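Local coordinates for cell wall surface anchor family protein (Streptococcus pneumoniae, PDB 4OQ1) that probably serves as an ancillary pilin that attaches the pilus of this bacterium to its cell wall, at residues H28-Q33 and L137-K142; E35-V40 and N96-S101. The protein carries 3 engineered substitutions. One frame throughout, in Å; residues are numbered along the deposited sequence.

Contact 1 (H28-Q33 and L137-K142); sequences HTLVLQ and LVIVAK
Val31 lies at the middle of a parallel ladder between strand 28-33 and strand 137-140, and its two peptide groups make the two straightest bonds across it. Val31 N donates to Leu137 O at 2.8 Å (N-H...O 174°), and Val31 O receives Ile139 N, also at 2.8 Å. Thr29 O, Gln33 N and Gln33 O supply the other rungs, with Leu137 N, Ile139 O and Ala141 N as their partners. Weaker CA-H...O contacts fill in between, the shortest from Leu32 CA to Ile139 O at 3.3 Å. The directions of the two short strands differ by 23°, a modest twist. Parallel pairing of a domain's first and last strands is consistent with the reversed IgG topology of CnaB domains, and it recurs in the next domain between strands 150-157 and 246-254.

Apolar packing differs on the two faces. Leu30, Leu32, Leu137 and Ile139 share one face, on which Phe127 of strand 120-129 packs on Leu30 and Ile139, and Phe125 on Leu32. The first torsion of Leu30 (chi1 174°) swings CG away from its backbone N and lets CD1 lean across to the other strand, 3.8 Å from Ile139 CD1 and 4.1 Å from Leu137 CD2. Leu32 runs beside Ile139 in the same direction, its CD2 3.9 Å from Ile139 CB. On the other face Val31 and Val138 stand side by side, touching through their CG1 methyls.

Gln33 brings a polar group to that second face. Its extended chain lays the amide obliquely across Val138 and Val140, with OE1 3.5 Å from Val140 CG2 and NE2 3.8 Å from Val138 CG1, while NE2 donates to Gln97 OE1 of 96-101, next to strand 98-103.

Contact 2 (E35-V40 and N96-S101); sequences ENYQEV and NQIEVS
The aromatic ring of Tyr37 lies against the backbone of Asn96 and Gln97, with the peptide link between them over one of its faces. Asn96 C and Gln97 N both sit 3.4 Å above the ring plane, displaced toward the rim on the CE2 side rather than over the centre. With CG opposite the backbone N (chi1 -179°), Tyr37 extends from the first turn of helix 37-42 to this peptide. Its OH comes 3.0 Å from Gln97 O and is hydrogen-bonded to Leu94 O, so the ring is held at its far end as well as on its face. Ile98 approaches at the ring edge, close to the plane, with CG1 4.0 Å from Tyr37 CE1. The tyrosine thus seats a short helix against the start of strand 98-103 in the N-terminal domain, whose sheet is consistent with a CnaB-type fold, and Phe93 of strand 85-93 also touches both Tyr37 and Ile98.

Gln38 crosses the side chain of Asn96 at about a right angle. A bend at chi2 (-51°) folds its amide back toward the tyrosine, where OE1 lies in the plane of the ring at its edge, and NE2 is hydrogen-bonded to Glu95 O.

Asn36 occupies the N-cap position without capping the helix; its ND2 instead donates to Glu39 OE1 at 2.8 Å, from above the carboxylate plane. The same oxygen forms a salt bridge to Arg189.

Overall arrangement
From the N terminus the chain enters strand 28-33 and, after a short loop, helix 37-42, so the first segments of both contacts follow each other closely. Contact 2 closes first, when the chain comes back to 96-101 after 55 residues, rather more than half of them loop. Contact 1 closes only after 103 intervening residues, at 137-142, and contact 2 is nested wholly inside its loop. Strand 28-33 joins the two: strand 98-103 pairs antiparallel with it on one edge and strand 137-140 parallel on the other. A probable hydrogen bond between Leu30 O and Val100 N links the contacts, whose centres are 10 Å apart.

Contact 1 (H28-Q33 and L137-K142)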
loop_
_atom_site.group_PDB
_atom_site.type_symbol
_atom_site.label_atom_id
_atom_site.label_comp_id
_atom_site.label_asym_id
_atom_site.label_seq_id
_atom_site.Cartn_x
_atom_site.Cartn_y
_atom_site.Cartn_z
ATOM N N HIS A 28 -2.856 20.325 -39.878
ATOM C CA HIS A 28 -1.783 19.541 -39.396
ATOM C C HIS A 28 -2.239 18.726 -38.185
ATOM O O HIS A 28 -3.157 19.110 -37.401
ATOM C CB HIS A 28 -0.586 20.410 -38.984
ATOM C CG HIS A 28 0.050 21.129 -40.108
ATOM N ND1 HIS A 28 1.041 20.563 -40.880
ATOM C CD2 HIS A 28 -0.135 22.384 -40.584
ATOM C CE1 HIS A 28 1.420 21.431 -41.800
ATOM N NE2 HIS A 28 0.728 22.542 -41.637
ATOM N N THR A 29 -1.575 17.617 -38.056
ATOM C CA THR A 29 -1.695 16.785 -36.870
ATOM C C THR A 29 -0.354 16.704 -36.082
ATOM O O THR A 29 0.727 16.486 -36.650
ATOM C CB THR A 29 -2.120 15.352 -37.231
ATOM O OG1 THR A 29 -3.374 15.383 -37.918
ATOM C CG2 THR A 29 -2.256 14.535 -35.981
ATOM N N LEU A 30 -0.486 16.873 -34.762
ATOM C CA LEU A 30 0.635 16.704 -33.828
ATOM C C LEU A 30 0.427 15.413 -32.992
ATOM O O LEU A 30 -0.604 15.160 -32.441
ATOM C CB LEU A 30 0.744 17.930 -32.879
ATOM C CG LEU A 30 1.785 17.812 -31.745
ATOM C CD1 LEU A 30 3.198 17.791 -32.161
ATOM C CD2 LEU A 30 1.488 18.948 -30.725
ATOM N N VAL A 31 1.466 14.597 -32.975
ATOM C CA VAL A 31 1.511 13.355 -32.156
ATOM C C VAL A 31 2.430 13.653 -30.902
ATOM O O VAL A 31 3.555 14.200 -31.063
ATOM C CB VAL A 31 2.086 12.182 -33.047
ATOM C CG1 VAL A 31 2.639 11.029 -32.239
ATOM C CG2 VAL A 31 1.035 11.639 -34.012
ATOM N N LEU A 32 1.894 13.423 -29.693
ATOM C CA LEU A 32 2.616 13.579 -28.433
ATOM C C LEU A 32 2.790 12.202 -27.780
ATOM O O LEU A 32 1.857 11.471 -27.545
ATOM C CB LEU A 32 1.845 14.502 -27.471
ATOM C CG LEU A 32 1.744 15.954 -27.961
ATOM C CD1 LEU A 32 0.805 16.795 -27.170
ATOM C CD2 LEU A 32 3.122 16.598 -27.950
ATOM N N GLN A 33 4.024 11.834 -27.502
ATOM C CA GLN A 33 4.301 10.621 -26.774
ATOM C C GLN A 33 4.700 11.067 -25.359
ATOM O O GLN A 33 5.398 12.064 -25.179
ATOM C CB GLN A 33 5.384 9.847 -27.533
ATOM C CG GLN A 33 4.904 9.252 -28.842
ATOM C CD GLN A 33 6.008 8.875 -29.827
ATOM O OE1 GLN A 33 7.204 9.022 -29.555
ATOM N NE2 GLN A 33 5.610 8.327 -30.966
ATOM N N LEU A 137 3.587 15.598 -37.208
ATOM C CA LEU A 137 4.750 15.996 -36.428
ATOM C C LEU A 137 4.742 15.145 -35.131
ATOM O O LEU A 137 3.759 15.070 -34.484
ATOM C CB LEU A 137 4.614 17.489 -36.076
ATOM C CG LEU A 137 5.788 18.064 -35.339
ATOM C CD1 LEU A 137 7.126 17.967 -36.090
ATOM C CD2 LEU A 137 5.502 19.490 -35.037
ATOM N N VAL A 138 5.875 14.591 -34.745
ATOM C CA VAL A 138 6.020 13.739 -33.542
ATOM C C VAL A 138 6.898 14.406 -32.490
ATOM O O VAL A 138 8.062 14.642 -32.728
ATOM C CB VAL A 138 6.679 12.366 -33.872
ATOM C CG1 VAL A 138 6.751 11.521 -32.630
ATOM C CG2 VAL A 138 5.910 11.668 -35.006
ATOM N N ILE A 139 6.342 14.699 -31.332
ATOM C CA ILE A 139 7.105 15.208 -30.208
ATOM C C ILE A 139 6.989 14.292 -28.974
ATOM O O ILE A 139 5.900 13.950 -28.545
ATOM C CB ILE A 139 6.593 16.576 -29.794
ATOM C CG1 ILE A 139 6.996 17.555 -30.894
ATOM C CG2 ILE A 139 7.120 17.007 -28.423
ATOM C CD1 ILE A 139 6.560 18.939 -30.696
ATOM N N VAL A 140 8.138 13.987 -28.393
ATOM C CA VAL A 140 8.220 13.179 -27.187
ATOM C C VAL A 140 8.310 14.187 -26.015
ATOM O O VAL A 140 9.366 14.780 -25.793
ATOM C CB VAL A 140 9.443 12.225 -27.198
ATOM C CG1 VAL A 140 9.389 11.278 -26.017
ATOM C CG2 VAL A 140 9.590 11.416 -28.480
ATOM N N ALA A 141 7.221 14.394 -25.282
ATOM C CA ALA A 141 7.152 15.555 -24.366
ATOM C C ALA A 141 7.717 15.220 -22.981
ATOM O O ALA A 141 7.312 14.208 -22.394
ATOM C CB ALA A 141 5.698 15.933 -24.189
ATOM N N LYS A 142 8.633 16.051 -22.437
ATOM C CA LYS A 142 9.252 15.776 -21.189
ATOM C C LYS A 142 8.308 16.330 -20.180
ATOM O O LYS A 142 7.779 17.404 -20.356
ATOM C CB LYS A 142 10.596 16.469 -21.040
ATOM C CG LYS A 142 11.162 16.367 -19.628
ATOM C CD LYS A 142 12.664 16.540 -19.727
ATOM C CE LYS A 142 13.349 15.971 -18.473
ATOM N NZ LYS A 142 12.984 16.843 -17.380
#

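Contact 2 (E35-V40 and N96-S101)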
loop_
_atom_site.group_PDB
_atom_site.type_symbol
_atom_site.label_atom_id
_atom_site.label_comp_id
_atom_site.label_asym_id
_atom_site.label_seq_id
_atom_site.Cartn_x
_atom_site.Cartn_y
_atom_site.Cartn_z
ATOM N N GLU A 35 5.759 10.160 -21.043
ATOM C CA GLU A 35 6.331 9.273 -20.033
ATOM C C GLU A 35 5.161 8.491 -19.365
ATOM O O GLU A 35 4.123 9.060 -18.981
ATOM C CB GLU A 35 7.084 10.075 -18.997
ATOM C CG GLU A 35 8.249 10.987 -19.509
ATOM C CD GLU A 35 8.779 11.954 -18.452
ATOM O OE1 GLU A 35 8.598 11.791 -17.236
ATOM O OE2 GLU A 35 9.486 12.931 -18.782
ATOM N N ASN A 36 5.338 7.172 -19.231
ATOM C CA ASN A 36 4.449 6.350 -18.413
ATOM C C ASN A 36 3.078 6.464 -19.044
ATOM O O ASN A 36 2.077 6.505 -18.331
ATOM C CB ASN A 36 4.441 6.845 -16.949
ATOM C CG ASN A 36 3.968 5.761 -15.927
ATOM O OD1 ASN A 36 4.064 4.610 -16.200
ATOM N ND2 ASN A 36 3.436 6.181 -14.786
ATOM N N TYR A 37 3.054 6.495 -20.390
ATOM C CA TYR A 37 1.876 6.793 -21.154
ATOM C C TYR A 37 0.685 5.908 -20.755
ATOM O O TYR A 37 -0.340 6.429 -20.465
ATOM C CB TYR A 37 2.084 6.670 -22.677
ATOM C CG TYR A 37 0.838 7.000 -23.486
ATOM C CD1 TYR A 37 0.463 8.358 -23.746
ATOM C CD2 TYR A 37 -0.018 5.998 -23.946
ATOM C CE1 TYR A 37 -0.667 8.660 -24.470
ATOM C CE2 TYR A 37 -1.173 6.311 -24.644
ATOM C CZ TYR A 37 -1.498 7.612 -24.926
ATOM O OH TYR A 37 -2.660 7.925 -25.642
ATOM N N GLN A 38 0.832 4.564 -20.784
ATOM C CA GLN A 38 -0.314 3.638 -20.488
ATOM C C GLN A 38 -0.945 3.918 -19.172
ATOM O O GLN A 38 -2.151 4.016 -19.090
ATOM C CB GLN A 38 0.063 2.152 -20.469
ATOM C CG GLN A 38 0.980 1.670 -21.587
ATOM C CD GLN A 38 0.513 2.067 -22.962
ATOM O OE1 GLN A 38 1.294 2.555 -23.796
ATOM N NE2 GLN A 38 -0.755 1.823 -23.228
ATOM N N GLU A 39 -0.130 3.995 -18.134
ATOM C CA GLU A 39 -0.648 4.292 -16.786
ATOM C C GLU A 39 -1.348 5.643 -16.632
ATOM O O GLU A 39 -2.345 5.742 -15.986
ATOM C CB GLU A 39 0.484 4.179 -15.737
ATOM C CG GLU A 39 -0.009 4.255 -14.270
ATOM C CD GLU A 39 1.052 3.924 -13.225
ATOM O OE1 GLU A 39 1.897 4.799 -12.928
ATOM O OE2 GLU A 39 1.062 2.790 -12.670
ATOM N N VAL A 40 -0.748 6.709 -17.140
ATOM C CA VAL A 40 -1.422 8.006 -17.159
ATOM C C VAL A 40 -2.768 7.885 -17.814
ATOM O O VAL A 40 -3.776 8.295 -17.249
ATOM C CB VAL A 40 -0.596 9.044 -17.988
ATOM C CG1 VAL A 40 -1.389 10.288 -18.208
ATOM C CG2 VAL A 40 0.770 9.315 -17.333
ATOM N N ASN A 96 -0.810 4.091 -27.840
ATOM C CA ASN A 96 0.498 4.390 -27.259
ATOM C C ASN A 96 0.899 5.888 -27.395
ATOM O O ASN A 96 2.011 6.237 -26.988
ATOM C CB ASN A 96 1.582 3.515 -27.899
ATOM C CG ASN A 96 2.866 3.469 -27.081
ATOM O OD1 ASN A 96 2.849 3.621 -25.877
ATOM N ND2 ASN A 96 3.982 3.311 -27.744
ATOM N N GLN A 97 -0.017 6.711 -27.910
ATOM C CA GLN A 97 0.254 8.173 -28.168
ATOM C C GLN A 97 -1.010 9.032 -28.359
ATOM O O GLN A 97 -2.136 8.549 -28.556
ATOM C CB GLN A 97 1.239 8.298 -29.342
ATOM C CG GLN A 97 0.678 7.982 -30.718
ATOM C CD GLN A 97 1.734 7.693 -31.791
ATOM O OE1 GLN A 97 2.912 7.494 -31.509
ATOM N NE2 GLN A 97 1.293 7.641 -33.050
ATOM N N ILE A 98 -0.836 10.351 -28.253
ATOM C CA ILE A 98 -1.910 11.324 -28.362
ATOM C C ILE A 98 -1.794 11.854 -29.754
ATOM O O ILE A 98 -0.668 11.966 -30.305
ATOM C CB ILE A 98 -1.763 12.538 -27.371
ATOM C CG1 ILE A 98 -2.045 12.147 -25.957
ATOM C CG2 ILE A 98 -2.676 13.706 -27.697
ATOM C CD1 ILE A 98 -1.191 12.927 -24.991
ATOM N N GLU A 99 -2.936 12.146 -30.345
ATOM C CA GLU A 99 -3.042 13.006 -31.560
ATOM C C GLU A 99 -3.805 14.279 -31.264
ATOM O O GLU A 99 -4.823 14.275 -30.565
ATOM C CB GLU A 99 -3.715 12.352 -32.773
ATOM C CG GLU A 99 -2.860 11.340 -33.491
ATOM C CD GLU A 99 -3.652 10.599 -34.571
ATOM O OE1 GLU A 99 -4.870 10.878 -34.789
ATOM O OE2 GLU A 99 -3.054 9.727 -35.202
ATOM N N VAL A 100 -3.260 15.391 -31.771
ATOM C CA VAL A 100 -3.861 16.704 -31.622
ATOM C C VAL A 100 -4.175 17.130 -33.044
ATOM O O VAL A 100 -3.287 17.082 -33.898
ATOM C CB VAL A 100 -2.929 17.737 -30.920
ATOM C CG1 VAL A 100 -3.731 18.953 -30.619
ATOM C CG2 VAL A 100 -2.352 17.069 -29.641
ATOM N N SER A 101 -5.439 17.507 -33.234
ATOM C CA SER A 101 -6.034 17.599 -34.597
ATOM C C SER A 101 -6.287 18.988 -35.118
ATOM O O SER A 101 -6.657 19.872 -34.330
ATOM C CB SER A 101 -7.375 16.811 -34.640
ATOM O OG SER A 101 -7.063 15.424 -34.683
#